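Glutamine amidotransferase domain-containing protein (PDB 3L7N) is probably a type-1 glutamine amidotransferase, a family that releases ammonia from glutamine and passes it to an acceptor, though its own acceptor is not established. Local coordinates at residues Y34-L39 and E64-D69; R2-L7 and K38-I43; S60-K63 and Y68-Q71; Q56-T61 and G93-G98. All blocks are in the same frame, centred on the assembly; numbering follows the deposited sequence.

From the N terminus, strand 2-7 comes first and is met again at 38-43, so contact 2 closes a loop that takes in helix 15-23 and strand 27-32. Contact 1 starts at 34-39, on the piece of chain where contact 2 ends, and ties it to the loop ahead of helix 70-82. Contact 4 opens at 56-61, before contact 1 has closed, so the two cross; it reaches on to helix 92-100. Contact 3, between 60-63 and 68-71, is the short closure: it nests within the span of contact 4 and ends on the same piece as contact 1. Y68, carried by contacts 1 and 3, reaches contact 4 through its OH, bonded to S57 O.

Contact 1 (Y34-L39 and E64-D69); sequences YRYEKL and EFPYYD
Two surface loops of the type-1 glutamine amidotransferase fold meet here: Y34 and Y36, just after strand 27-32, pack on P66 and Y67, the middle residues of a type I beta turn (F65 to Y68) that leads toward helix 70-82. Y67 does most of the touching. Its CG lies between the backbone N and the carbonyl carbon (chi1 55°), which raises the ring with one face turned to Y34. Y34 CA stands over the middle of that face, 3.5 Å from the Y67 ring centroid, a CH-pi contact made by a backbone carbon. Y34 CB continues outward to Y67 CZ, 3.9 Å away, while the phenol itself heads off toward E9 and T10. Y36 meets Y67 from another direction. Y67 CB sits almost on the normal of the Y36 ring, 3.4 Å from its centroid, and the edge of the Y67 ring turns toward the same ring in a T-shaped pair with planes at 70°. Farther out, Y36 OH rests on the proline ring, 3.6 Å from P66 CB. Beside the aromatic cluster, a water lies 2.8 Å from E37 O and equally far from Y67 O. Direct contact is mostly C-H groups and a ring edge on aromatic faces, with apolar touches at Y34 and P66, so dispersion and ring shape hold the loops together; the water may add a solvent link between the two carbonyls.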
loop_
_atom_site.group_PDB
_atom_site.type_symbol
_atom_site.label_atom_id
_atom_site.label_comp_id
_atom_site.label_asym_id
_atom_site.label_seq_id
_atom_site.Cartn_x
_atom_site.Cartn_y
_atom_site.Cartn_z
ATOM N N TYR A 34 8.452 12.379 -6.668
ATOM C CA TYR A 34 7.772 13.429 -7.413
ATOM C C TYR A 34 8.475 14.773 -7.321
ATOM O O TYR A 34 8.130 15.706 -8.093
ATOM C CB TYR A 34 6.269 13.557 -6.973
ATOM C CG TYR A 34 6.089 13.819 -5.518
ATOM C CD1 TYR A 34 5.905 15.114 -5.040
ATOM C CD2 TYR A 34 6.124 12.775 -4.594
ATOM C CE1 TYR A 34 5.780 15.367 -3.693
ATOM C CE2 TYR A 34 5.992 13.013 -3.249
ATOM C CZ TYR A 34 5.834 14.325 -2.795
ATOM O OH TYR A 34 5.722 14.573 -1.438
ATOM N N ARG A 35 9.419 14.922 -6.369
ATOM C CA ARG A 35 10.178 16.186 -6.219
ATOM C C ARG A 35 11.547 16.009 -6.860
ATOM O O ARG A 35 12.530 16.742 -6.537
ATOM C CB ARG A 35 10.333 16.544 -4.731
ATOM C CG ARG A 35 9.050 17.089 -4.054
ATOM C CD ARG A 35 9.395 17.614 -2.679
ATOM N NE ARG A 35 10.110 18.877 -2.772
ATOM C CZ ARG A 35 9.522 20.101 -2.777
ATOM N NH1 ARG A 35 8.184 20.244 -2.580
ATOM N NH2 ARG A 35 10.266 21.180 -3.006
ATOM N N TYR A 36 11.626 15.027 -7.778
ATOM C CA TYR A 36 12.892 14.562 -8.380
ATOM C C TYR A 36 13.931 14.274 -7.382
ATOM O O TYR A 36 15.090 14.430 -7.666
ATOM C CB TYR A 36 13.401 15.520 -9.432
ATOM C CG TYR A 36 12.417 15.695 -10.571
ATOM C CD1 TYR A 36 12.712 15.249 -11.869
ATOM C CD2 TYR A 36 11.164 16.234 -10.343
ATOM C CE1 TYR A 36 11.769 15.379 -12.902
ATOM C CE2 TYR A 36 10.233 16.343 -11.344
ATOM C CZ TYR A 36 10.519 15.931 -12.607
ATOM O OH TYR A 36 9.531 16.117 -13.616
ATOM N N GLU A 37 13.533 13.771 -6.208
ATOM C CA GLU A 37 14.515 13.283 -5.225
ATOM C C GLU A 37 15.078 11.954 -5.603
ATOM O O GLU A 37 14.418 11.151 -6.177
ATOM C CB GLU A 37 13.913 13.237 -3.845
ATOM C CG GLU A 37 13.747 14.584 -3.251
ATOM C CD GLU A 37 13.062 14.558 -1.929
ATOM O OE1 GLU A 37 13.021 13.509 -1.268
ATOM O OE2 GLU A 37 12.579 15.596 -1.514
ATOM N N LYS A 38 16.354 11.754 -5.337
ATOM C CA LYS A 38 17.072 10.486 -5.795
ATOM C C LYS A 38 16.829 9.325 -4.813
ATOM O O LYS A 38 16.971 9.492 -3.593
ATOM C CB LYS A 38 18.563 10.758 -5.906
ATOM C CG LYS A 38 19.068 10.984 -7.260
ATOM C CD LYS A 38 18.048 11.514 -8.221
ATOM C CE LYS A 38 18.510 11.048 -9.659
ATOM N NZ LYS A 38 17.626 11.407 -10.787
ATOM N N LEU A 39 16.439 8.162 -5.349
ATOM C CA LEU A 39 16.278 6.925 -4.538
ATOM C C LEU A 39 17.579 6.606 -3.789
ATOM O O LEU A 39 18.652 6.819 -4.312
ATOM C CB LEU A 39 15.949 5.757 -5.441
ATOM C CG LEU A 39 14.557 5.094 -5.568
ATOM C CD1 LEU A 39 13.398 5.838 -4.918
ATOM C CD2 LEU A 39 14.264 4.785 -7.020
ATOM N N GLU A 64 5.704 9.979 -19.437
ATOM C CA GLU A 64 4.557 10.424 -18.616
ATOM C C GLU A 64 4.968 11.098 -17.269
ATOM O O GLU A 64 4.275 12.012 -16.806
ATOM C CB GLU A 64 3.524 9.288 -18.305
ATOM C CG GLU A 64 2.971 8.449 -19.513
ATOM C CD GLU A 64 2.613 6.941 -19.080
ATOM O OE1 GLU A 64 3.318 5.988 -19.552
ATOM O OE2 GLU A 64 1.733 6.753 -18.175
ATOM N N PHE A 65 6.003 10.580 -16.601
ATOM C CA PHE A 65 6.341 11.036 -15.265
ATOM C C PHE A 65 7.797 11.159 -15.165
ATOM O O PHE A 65 8.458 10.194 -14.772
ATOM C CB PHE A 65 5.905 9.998 -14.240
ATOM C CG PHE A 65 4.425 9.829 -14.130
ATOM C CD1 PHE A 65 3.642 10.741 -13.380
ATOM C CD2 PHE A 65 3.798 8.735 -14.720
ATOM C CE1 PHE A 65 2.229 10.561 -13.259
ATOM C CE2 PHE A 65 2.387 8.546 -14.620
ATOM C CZ PHE A 65 1.611 9.451 -13.894
ATOM N N PRO A 66 8.358 12.338 -15.525
ATOM C CA PRO A 66 9.756 12.362 -15.882
ATOM C C PRO A 66 10.714 11.989 -14.708
ATOM O O PRO A 66 11.967 11.780 -14.944
ATOM C CB PRO A 66 9.963 13.783 -16.310
ATOM C CG PRO A 66 8.718 14.226 -16.743
ATOM C CD PRO A 66 7.672 13.511 -16.010
ATOM N N TYR A 67 10.151 11.923 -13.466
ATOM C CA TYR A 67 10.958 11.701 -12.192
ATOM C C TYR A 67 10.862 10.265 -11.724
ATOM O O TYR A 67 11.531 9.859 -10.778
ATOM C CB TYR A 67 10.432 12.594 -11.088
ATOM C CG TYR A 67 8.919 12.404 -10.847
ATOM C CD1 TYR A 67 8.441 11.325 -10.104
ATOM C CD2 TYR A 67 7.962 13.277 -11.439
ATOM C CE1 TYR A 67 7.084 11.114 -9.925
ATOM C CE2 TYR A 67 6.611 13.082 -11.234
ATOM C CZ TYR A 67 6.187 11.973 -10.483
ATOM O OH TYR A 67 4.858 11.741 -10.283
ATOM N N TYR A 68 9.991 9.522 -12.350
ATOM C CA TYR A 68 9.617 8.199 -11.895
ATOM C C TYR A 68 10.412 7.179 -12.618
ATOM O O TYR A 68 10.409 7.165 -13.811
ATOM C CB TYR A 68 8.173 7.997 -12.234
ATOM C CG TYR A 68 7.643 6.658 -11.934
ATOM C CD1 TYR A 68 7.144 5.865 -12.932
ATOM C CD2 TYR A 68 7.570 6.200 -10.625
ATOM C CE1 TYR A 68 6.618 4.665 -12.651
ATOM C CE2 TYR A 68 7.033 5.016 -10.341
ATOM C CZ TYR A 68 6.551 4.242 -11.340
ATOM O OH TYR A 68 6.008 3.019 -11.037
ATOM N N ASP A 69 11.046 6.279 -11.893
ATOM C CA ASP A 69 11.871 5.213 -12.509
ATOM C C ASP A 69 11.495 3.859 -11.863
ATOM O O ASP A 69 12.018 3.491 -10.815
ATOM C CB ASP A 69 13.335 5.538 -12.299
ATOM C CG ASP A 69 14.276 4.575 -12.994
ATOM O OD1 ASP A 69 13.857 3.483 -13.425
ATOM O OD2 ASP A 69 15.478 4.916 -13.087
HETATM O O HOH W 1 13.110 10.875 -8.680
#

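Contact 2 (R2-L7 and K38-I43); sequences RIHFIL and KLPKDI
H4 and I6 leave strand 2-7 with first torsions that send them out to L39 and P40. In H4, CG lies opposite the backbone N (chi1 -170°), which carries the imidazole across to the proline. In I6 it is CG1 that stands beside the backbone N (chi1 -52°), and a further bend at chi2 swings CD1 round to the edge of the H4 ring, in its plane, and up against L39. P40 comes from the opposite direction to H4 and lays its CG over one face of the imidazole, 3.9 Å from the H4 ring centroid. That is a CH-pi contact, somewhat off centre at 28° from the ring normal. Next to it, I6 CD1 and L39 CD1 are 3.7 Å apart, the two side chains running at about a right angle, and I6 CG2 is 4.0 Å from the same L39 CD1. I6 CD1 also comes within 4.3 Å of P40 CD, which makes the apolar patch continuous. Since even the closest CA atoms, those of I6 and L39, are 8.0 Å apart, the meeting is between side chains and not a strand pairing. Strand 2-7 runs parallel between strands 27-32 and 48-51; on the sheet face facing away from this contact, I3 and F5 pack on helix 15-23. On the near side P40 also touches T31 of strand 27-32, I6 leans on L49 and L51 of strand 48-51, and L39 reaches A72 and E73, so the 38-43 loop touches both the sheet, at strands 2-7 and 27-32, and helix 70-82.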
loop_
_atom_site.group_PDB
_atom_site.type_symbol
_atom_site.label_atom_id
_atom_site.label_comp_id
_atom_site.label_asym_id
_atom_site.label_seq_id
_atom_site.Cartn_x
_atom_site.Cartn_y
_atom_site.Cartn_z
ATOM N N ARG A 2 15.241 2.317 11.894
ATOM C CA ARG A 2 15.344 3.254 10.755
ATOM C C ARG A 2 14.354 2.830 9.655
ATOM O O ARG A 2 14.508 1.782 9.024
ATOM C CB ARG A 2 16.773 3.334 10.177
ATOM C CG ARG A 2 17.786 4.080 10.991
ATOM C CD ARG A 2 19.225 3.604 10.710
ATOM N NE ARG A 2 19.277 2.158 10.462
ATOM C CZ ARG A 2 20.155 1.548 9.644
ATOM N NH1 ARG A 2 21.114 2.255 9.018
ATOM N NH2 ARG A 2 20.042 0.253 9.412
ATOM N N ILE A 3 13.356 3.636 9.439
ATOM C CA ILE A 3 12.312 3.342 8.508
ATOM C C ILE A 3 12.410 4.346 7.364
ATOM O O ILE A 3 12.324 5.582 7.611
ATOM C CB ILE A 3 10.976 3.539 9.198
ATOM C CG1 ILE A 3 10.825 2.568 10.318
ATOM C CG2 ILE A 3 9.759 3.474 8.208
ATOM C CD1 ILE A 3 9.481 2.656 10.921
ATOM N N HIS A 4 12.589 3.853 6.115
ATOM C CA HIS A 4 12.671 4.751 4.947
ATOM C C HIS A 4 11.439 4.658 4.037
ATOM O O HIS A 4 11.111 3.564 3.551
ATOM C CB HIS A 4 13.979 4.493 4.136
ATOM C CG HIS A 4 14.234 5.520 3.079
ATOM N ND1 HIS A 4 13.701 5.422 1.805
ATOM C CD2 HIS A 4 14.850 6.742 3.139
ATOM C CE1 HIS A 4 14.021 6.516 1.104
ATOM N NE2 HIS A 4 14.718 7.327 1.886
ATOM N N PHE A 5 10.781 5.805 3.779
ATOM C CA PHE A 5 9.574 5.867 2.922
ATOM C C PHE A 5 9.893 6.262 1.519
ATOM O O PHE A 5 10.697 7.203 1.279
ATOM C CB PHE A 5 8.629 6.899 3.436
ATOM C CG PHE A 5 7.878 6.492 4.665
ATOM C CD1 PHE A 5 6.597 5.905 4.564
ATOM C CD2 PHE A 5 8.415 6.697 5.916
ATOM C CE1 PHE A 5 5.911 5.490 5.695
ATOM C CE2 PHE A 5 7.723 6.267 7.059
ATOM C CZ PHE A 5 6.444 5.681 6.932
ATOM N N ILE A 6 9.227 5.633 0.563
ATOM C CA ILE A 6 9.300 6.085 -0.821
ATOM C C ILE A 6 7.940 6.644 -1.207
ATOM O O ILE A 6 6.926 5.970 -1.042
ATOM C CB ILE A 6 9.667 4.896 -1.807
ATOM C CG1 ILE A 6 10.896 4.163 -1.354
ATOM C CG2 ILE A 6 9.788 5.386 -3.219
ATOM C CD1 ILE A 6 12.075 4.880 -1.577
ATOM N N LEU A 7 7.881 7.895 -1.628
ATOM C CA LEU A 7 6.592 8.539 -1.839
ATOM C C LEU A 7 6.494 9.049 -3.278
ATOM O O LEU A 7 7.481 9.472 -3.841
ATOM C CB LEU A 7 6.410 9.653 -0.861
ATOM C CG LEU A 7 6.554 9.389 0.636
ATOM C CD1 LEU A 7 6.298 10.647 1.323
ATOM C CD2 LEU A 7 5.622 8.354 1.114
ATOM N N LYS A 38 16.354 11.754 -5.337
ATOM C CA LYS A 38 17.072 10.486 -5.795
ATOM C C LYS A 38 16.829 9.325 -4.813
ATOM O O LYS A 38 16.971 9.492 -3.593
ATOM C CB LYS A 38 18.563 10.758 -5.906
ATOM C CG LYS A 38 19.068 10.984 -7.260
ATOM C CD LYS A 38 18.048 11.514 -8.221
ATOM C CE LYS A 38 18.510 11.048 -9.659
ATOM N NZ LYS A 38 17.626 11.407 -10.787
ATOM N N LEU A 39 16.439 8.162 -5.349
ATOM C CA LEU A 39 16.278 6.925 -4.538
ATOM C C LEU A 39 17.579 6.606 -3.789
ATOM O O LEU A 39 18.652 6.819 -4.312
ATOM C CB LEU A 39 15.949 5.757 -5.441
ATOM C CG LEU A 39 14.557 5.094 -5.568
ATOM C CD1 LEU A 39 13.398 5.838 -4.918
ATOM C CD2 LEU A 39 14.264 4.785 -7.020
ATOM N N PRO A 40 17.472 6.033 -2.578
ATOM C CA PRO A 40 18.681 5.595 -1.909
ATOM C C PRO A 40 19.472 4.665 -2.804
ATOM O O PRO A 40 18.885 3.792 -3.448
ATOM C CB PRO A 40 18.155 4.807 -0.693
ATOM C CG PRO A 40 16.722 5.025 -0.632
ATOM C CD PRO A 40 16.280 5.907 -1.721
ATOM N N LYS A 41 20.801 4.789 -2.809
ATOM C CA LYS A 41 21.604 3.784 -3.509
ATOM C C LYS A 41 21.953 2.517 -2.659
ATOM O O LYS A 41 22.069 1.401 -3.210
ATOM C CB LYS A 41 22.828 4.400 -4.177
ATOM C CG LYS A 41 22.507 4.980 -5.667
ATOM C CD LYS A 41 22.522 6.569 -5.689
ATOM C CE LYS A 41 23.892 7.127 -5.042
ATOM N NZ LYS A 41 23.853 8.609 -4.705
ATOM N N ASP A 42 21.981 2.698 -1.310
ATOM C CA ASP A 42 22.366 1.608 -0.301
ATOM C C ASP A 42 21.200 1.171 0.521
ATOM O O ASP A 42 20.586 2.028 1.263
ATOM C CB ASP A 42 23.432 2.151 0.713
ATOM C CG ASP A 42 24.646 2.633 0.039
ATOM O OD1 ASP A 42 25.003 2.023 -0.997
ATOM O OD2 ASP A 42 25.229 3.668 0.470
ATOM N N ILE A 43 21.029 -0.139 0.643
ATOM C CA ILE A 43 20.140 -0.633 1.592
ATOM C C ILE A 43 20.635 -0.438 3.030
ATOM O O ILE A 43 19.939 -0.792 3.989
ATOM C CB ILE A 43 19.771 -2.052 1.340
ATOM C CG1 ILE A 43 20.962 -2.858 1.040
ATOM C CG2 ILE A 43 18.858 -2.137 0.251
ATOM C CD1 ILE A 43 21.049 -4.015 1.889
#

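Contact 3 (S60-K63 and Y68-Q71); sequences STKK and YDAQ
K62 stretches its side chain past the backbone of Y68 to D69, the K62 and D69 side chains lying at a slant to each other. Its CG passes beside Y68 O, and a kink at chi3 then brings the ammonium alongside the aspartate, with K62 NZ 3.5 Å from D69 OD2. That is a weak, long salt bridge. The other carboxylate oxygen, D69 OD1, has the closer job: it accepts from the backbone N of A72. D69 CG lies opposite its own backbone N (chi1 -175°), which turns the carboxylate toward that helix end. S60 meets the Y68 ring obliquely, with its CB 3.7 Å from Y68 CE1. Neither hydroxyl is used between them, for both S60 OG and Y68 OH find their partner at S57. A single water stitches the backbones together, donating to S60 O at 2.7 Å and to Y68 O at a longer 3.2 Å, and accepting from A70 N. D69 forms the side-chain N-cap of helix 70-82, and the loop before it folds back to put K62 beside the capping carboxylate.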
loop_
_atom_site.group_PDB
_atom_site.type_symbol
_atom_site.label_atom_id
_atom_site.label_comp_id
_atom_site.label_asym_id
_atom_site.label_seq_id
_atom_site.Cartn_x
_atom_site.Cartn_y
_atom_site.Cartn_z
ATOM N N SER A 60 4.378 2.534 -16.063
ATOM C CA SER A 60 4.476 3.965 -16.451
ATOM C C SER A 60 5.863 4.387 -16.910
ATOM O O SER A 60 6.952 3.929 -16.369
ATOM C CB SER A 60 4.025 4.862 -15.336
ATOM O OG SER A 60 2.698 4.602 -14.977
ATOM N N THR A 61 5.856 5.259 -17.869
ATOM C CA THR A 61 7.020 5.577 -18.576
ATOM C C THR A 61 7.550 6.970 -18.106
ATOM O O THR A 61 6.796 7.743 -17.560
ATOM C CB THR A 61 6.709 5.566 -20.069
ATOM O OG1 THR A 61 7.908 5.513 -20.784
ATOM C CG2 THR A 61 5.898 6.856 -20.500
ATOM N N LYS A 62 8.856 7.248 -18.273
ATOM C CA LYS A 62 9.393 8.631 -17.956
ATOM C C LYS A 62 8.889 9.719 -18.906
ATOM O O LYS A 62 9.102 10.835 -18.682
ATOM C CB LYS A 62 10.922 8.671 -17.871
ATOM C CG LYS A 62 11.460 7.904 -16.743
ATOM C CD LYS A 62 12.838 8.397 -16.262
ATOM C CE LYS A 62 13.837 7.203 -16.064
ATOM N NZ LYS A 62 14.905 7.632 -15.200
ATOM N N LYS A 63 8.205 9.361 -19.952
ATOM C CA LYS A 63 7.655 10.347 -20.773
ATOM C C LYS A 63 6.416 10.853 -20.127
ATOM O O LYS A 63 6.131 12.003 -20.189
ATOM C CB LYS A 63 7.373 9.781 -22.174
ATOM C CG LYS A 63 7.447 10.861 -23.343
ATOM C CD LYS A 63 8.772 10.742 -24.210
ATOM C CE LYS A 63 8.767 11.805 -25.414
ATOM N NZ LYS A 63 8.817 13.233 -24.924
ATOM N N TYR A 68 9.991 9.522 -12.350
ATOM C CA TYR A 68 9.617 8.199 -11.895
ATOM C C TYR A 68 10.412 7.179 -12.618
ATOM O O TYR A 68 10.409 7.165 -13.811
ATOM C CB TYR A 68 8.173 7.997 -12.234
ATOM C CG TYR A 68 7.643 6.658 -11.934
ATOM C CD1 TYR A 68 7.144 5.865 -12.932
ATOM C CD2 TYR A 68 7.570 6.200 -10.625
ATOM C CE1 TYR A 68 6.618 4.665 -12.651
ATOM C CE2 TYR A 68 7.033 5.016 -10.341
ATOM C CZ TYR A 68 6.551 4.242 -11.340
ATOM O OH TYR A 68 6.008 3.019 -11.037
ATOM N N ASP A 69 11.046 6.279 -11.893
ATOM C CA ASP A 69 11.871 5.213 -12.509
ATOM C C ASP A 69 11.495 3.859 -11.863
ATOM O O ASP A 69 12.018 3.491 -10.815
ATOM C CB ASP A 69 13.335 5.538 -12.299
ATOM C CG ASP A 69 14.276 4.575 -12.994
ATOM O OD1 ASP A 69 13.857 3.483 -13.425
ATOM O OD2 ASP A 69 15.478 4.916 -13.087
ATOM N N ALA A 70 10.486 3.194 -12.440
ATOM C CA ALA A 70 9.928 1.973 -11.857
ATOM C C ALA A 70 10.994 0.923 -11.756
ATOM O O ALA A 70 11.071 0.201 -10.783
ATOM C CB ALA A 70 8.850 1.505 -12.640
ATOM N N GLN A 71 11.862 0.872 -12.760
ATOM C CA GLN A 71 12.981 -0.065 -12.755
ATOM C C GLN A 71 13.857 0.092 -11.511
ATOM O O GLN A 71 14.232 -0.897 -10.882
ATOM C CB GLN A 71 13.827 0.108 -14.018
ATOM C CG GLN A 71 13.922 -1.143 -14.878
ATOM C CD GLN A 71 13.506 -2.395 -14.131
ATOM O OE1 GLN A 71 14.284 -2.961 -13.362
ATOM N NE2 GLN A 71 12.274 -2.836 -14.355
HETATM O O HOH W 2 9.294 4.488 -15.168
#

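Contact 4 (Q56-T61 and G93-G98); sequences QSPSST and GAQLMG
Across the contact, P58 meets Q95 and L96 through apolar carbons. The proline comes in at about a right angle to Q95, its CG touching Q95 CB at 3.6 Å. One residue on along the helix, L96 CD2 touches the adjoining ring carbon, 3.9 Å from P58 CB. L96 has its CG beside the backbone N (chi1 -65°), and from there its branch swings back to the loop; L96 also touches E73, V74 and I77 of helix 70-82. P58 is walled further by L92, V99 and Y105. Helix 92-100 is the one that follows strand 86-90, and the G89, C91, G93 pattern spans the strand-to-helix junction, consistent with the nucleophile elbow known from type-1 amidotransferases. The contact therefore seats the loop after strand 48-51 on the helix that leaves that junction. Polar bonds work inside the loop. A type I beta turn spans S57 to S60, and S57 OG accepts from S59 N at 2.9 Å, an ST turn. S60 OG in turn accepts from S57 N at 2.7 Å, in a nearly straight bond (171°). Both serines thereby cover backbone N-H groups of the turn that presents P58. Outside it, S59 OG bonds to Y105 OH.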
loop_
_atom_site.group_PDB
_atom_site.type_symbol
_atom_site.label_atom_id
_atom_site.label_comp_id
_atom_site.label_asym_id
_atom_site.label_seq_id
_atom_site.Cartn_x
_atom_site.Cartn_y
_atom_site.Cartn_z
ATOM N N GLN A 56 1.026 6.412 -10.722
ATOM C CA GLN A 56 1.703 5.645 -11.798
ATOM C C GLN A 56 1.310 4.183 -11.713
ATOM O O GLN A 56 0.700 3.715 -10.693
ATOM C CB GLN A 56 3.224 5.746 -11.685
ATOM C CG GLN A 56 3.763 7.148 -11.565
ATOM C CD GLN A 56 3.724 7.701 -10.098
ATOM O OE1 GLN A 56 3.079 7.131 -9.192
ATOM N NE2 GLN A 56 4.377 8.808 -9.896
ATOM N N SER A 57 1.647 3.454 -12.760
ATOM C CA SER A 57 1.605 1.986 -12.735
ATOM C C SER A 57 3.062 1.515 -12.669
ATOM O O SER A 57 4.004 2.338 -12.937
ATOM C CB SER A 57 0.930 1.450 -14.032
ATOM O OG SER A 57 1.881 1.400 -15.128
ATOM N N PRO A 58 3.298 0.175 -12.393
ATOM C CA PRO A 58 4.705 -0.280 -12.423
ATOM C C PRO A 58 5.282 -0.208 -13.806
ATOM O O PRO A 58 6.436 -0.475 -13.986
ATOM C CB PRO A 58 4.618 -1.708 -11.971
ATOM C CG PRO A 58 3.428 -1.769 -11.187
ATOM C CD PRO A 58 2.435 -0.827 -11.768
ATOM N N SER A 59 4.488 0.142 -14.789
ATOM C CA SER A 59 5.048 0.211 -16.143
ATOM C C SER A 59 4.987 1.569 -16.761
ATOM O O SER A 59 5.487 1.749 -17.847
ATOM C CB SER A 59 4.404 -0.821 -17.082
ATOM O OG SER A 59 3.026 -0.562 -17.207
ATOM N N SER A 60 4.378 2.534 -16.063
ATOM C CA SER A 60 4.476 3.965 -16.451
ATOM C C SER A 60 5.863 4.387 -16.910
ATOM O O SER A 60 6.952 3.929 -16.369
ATOM C CB SER A 60 4.025 4.862 -15.336
ATOM O OG SER A 60 2.698 4.602 -14.977
ATOM N N THR A 61 5.856 5.259 -17.869
ATOM C CA THR A 61 7.020 5.577 -18.576
ATOM C C THR A 61 7.550 6.970 -18.106
ATOM O O THR A 61 6.796 7.743 -17.560
ATOM C CB THR A 61 6.709 5.566 -20.069
ATOM O OG1 THR A 61 7.908 5.513 -20.784
ATOM C CG2 THR A 61 5.898 6.856 -20.500
ATOM N N GLY A 93 2.969 0.701 -4.484
ATOM C CA GLY A 93 4.025 0.023 -3.764
ATOM C C GLY A 93 3.865 -1.520 -3.720
ATOM O O GLY A 93 4.857 -2.251 -3.781
ATOM N N ALA A 94 2.599 -2.004 -3.614
ATOM C CA ALA A 94 2.318 -3.450 -3.514
ATOM C C ALA A 94 2.527 -4.132 -4.887
ATOM O O ALA A 94 2.988 -5.235 -4.963
ATOM C CB ALA A 94 1.019 -3.663 -3.052
ATOM N N GLN A 95 2.311 -3.371 -5.954
ATOM C CA GLN A 95 2.490 -3.846 -7.294
ATOM C C GLN A 95 3.942 -3.889 -7.697
ATOM O O GLN A 95 4.349 -4.782 -8.458
ATOM C CB GLN A 95 1.661 -3.000 -8.256
ATOM C CG GLN A 95 0.178 -3.130 -7.946
ATOM C CD GLN A 95 -0.725 -1.975 -8.475
ATOM O OE1 GLN A 95 -0.416 -1.297 -9.468
ATOM N NE2 GLN A 95 -1.879 -1.802 -7.817
ATOM N N LEU A 96 4.757 -2.932 -7.211
ATOM C CA LEU A 96 6.200 -3.005 -7.491
ATOM C C LEU A 96 6.822 -4.167 -6.709
ATOM O O LEU A 96 7.711 -4.819 -7.185
ATOM C CB LEU A 96 6.925 -1.688 -7.179
ATOM C CG LEU A 96 6.532 -0.479 -8.031
ATOM C CD1 LEU A 96 6.837 0.783 -7.327
ATOM C CD2 LEU A 96 7.211 -0.491 -9.332
ATOM N N MET A 97 6.326 -4.449 -5.527
ATOM C CA MET A 97 6.782 -5.647 -4.873
ATOM C C MET A 97 6.479 -6.929 -5.708
ATOM O O MET A 97 7.362 -7.775 -5.891
ATOM C CB MET A 97 6.248 -5.759 -3.489
ATOM C CG MET A 97 6.724 -4.686 -2.633
ATOM S SD MET A 97 6.174 -4.937 -1.011
ATOM C CE MET A 97 7.138 -6.335 -0.570
ATOM N N GLY A 98 5.282 -7.007 -6.297
ATOM C CA GLY A 98 4.958 -8.116 -7.122
ATOM C C GLY A 98 5.999 -8.310 -8.224
ATOM O O GLY A 98 6.565 -9.452 -8.403
#